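Local coordinates for protein endoglucanase (Mytilus edulis, PDB 1WC2) that hydrolyses internal beta-1,4-glucosidic linkages of cellulose and related beta-glucans as a family 45 endoglucanase, and also possesses expansin activity, at residues L133-G136 / V140-M143. Sequence-based numbering, arbitrary orientation.
Sequences LENG and VTGM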
# COMPACT_ATOMS: atom_id res chain seq x y z
N LEU A 133 2.89 -4.21 -0.52
CA LEU A 133 3.03 -4.27 0.93
C LEU A 133 4.39 -4.83 1.32
O LEU A 133 4.75 -5.94 0.93
CB LEU A 133 1.93 -5.16 1.53
CG LEU A 133 0.48 -4.88 1.08
CD1 LEU A 133 -0.49 -5.87 1.73
CD2 LEU A 133 0.09 -3.46 1.39
N GLU A 134 5.15 -4.07 2.10
CA GLU A 134 6.45 -4.57 2.54
C GLU A 134 6.30 -5.86 3.34
O GLU A 134 5.54 -5.92 4.31
CB GLU A 134 7.18 -3.51 3.34
CG GLU A 134 8.54 -3.96 3.89
CD GLU A 134 9.55 -4.41 2.82
OE1 GLU A 134 9.69 -3.72 1.78
OE2 GLU A 134 10.21 -5.46 3.00
N ASN A 135 7.08 -6.89 2.96
CA ASN A 135 6.95 -8.24 3.52
C ASN A 135 8.29 -8.96 3.72
O ASN A 135 8.33 -10.19 3.90
CB ASN A 135 6.04 -9.11 2.66
CG ASN A 135 5.61 -10.39 3.38
OD1 ASN A 135 5.12 -10.33 4.52
ND2 ASN A 135 5.79 -11.54 2.74
N GLY A 136 9.37 -8.19 3.72
CA GLY A 136 10.70 -8.78 3.86
C GLY A 136 10.91 -9.50 5.19
O GLY A 136 11.80 -10.36 5.29
N VAL A 140 3.37 -9.54 6.63
CA VAL A 140 2.09 -9.73 5.95
C VAL A 140 1.78 -11.22 5.75
O VAL A 140 0.71 -11.68 6.13
CB VAL A 140 2.01 -8.93 4.62
CG1 VAL A 140 0.66 -9.12 3.94
CG2 VAL A 140 2.26 -7.44 4.89
N THR A 141 2.71 -12.00 5.18
CA THR A 141 2.44 -13.44 4.99
C THR A 141 2.33 -14.20 6.31
O THR A 141 1.68 -15.24 6.35
CB THR A 141 3.48 -14.12 4.10
OG1 THR A 141 4.79 -13.70 4.48
CG2 THR A 141 3.30 -13.72 2.63
N GLY A 142 2.92 -13.69 7.40
CA GLY A 142 2.78 -14.30 8.71
C GLY A 142 1.33 -14.32 9.20
O GLY A 142 0.97 -15.17 10.02
N MET A 143 0.52 -13.37 8.70
CA MET A 143 -0.92 -13.33 8.98
C MET A 143 -1.76 -14.17 8.02
O MET A 143 -2.98 -14.14 8.07
CB MET A 143 -1.45 -11.90 8.85
CG MET A 143 -0.78 -10.88 9.69
SD MET A 143 -1.63 -9.28 9.66
CE MET A 143 -1.29 -8.68 7.99
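Leu-133, near the end of strand 129-134, meets Val-140 at about a right angle: its CB lies 4.1 Å from Val-140 CG2, and its CD1 touches the other methyl, CG1. Both are buried and also touch Phe-97 of strand 94-100, which suits apolar side chains. Glu-134 gives the contact its carbonyl oxygen, 3.7 Å from Val-140 CG2, while its side chain turns the other way. There OE2 is hydrogen-bonded to His-23 ND1 and OE1 to the backbone N of Asp-24, and OE2 takes the N-H of Gly-136 from above the carboxylate plane. Asn-135 carries the polar part. With CG anti to the backbone N (chi1 -166°), its amide reaches the N-terminal end of the 3-10 segment 141-143. OD1 accepts two backbone N-H groups, from Val-140 N at 2.9 Å and from Thr-141 N at 3.0 Å, the latter well above the carbonyl plane. On the same amide, ND2 donates to Thr-141 OG1 at 2.9 Å, almost exactly within the amide plane; together the three bonds fix the amide's rotation. Asparagine suits the place because acceptor and donor sit side by side on one short group; a leucine here would probably leave both backbone N-H groups and the threonine hydroxyl without these partners, the loop less firmly tied to the strand end. Asp-132, the probable proton donor, directly precedes Leu-133, and the Glu-134 side chain lies about 4 Å from that of Asp-24, the probable nucleophile. Asn-135 thus ties the loop after strand 129-134 back to the strand's end, within the double-psi beta-barrel of family 45 glycoside hydrolases.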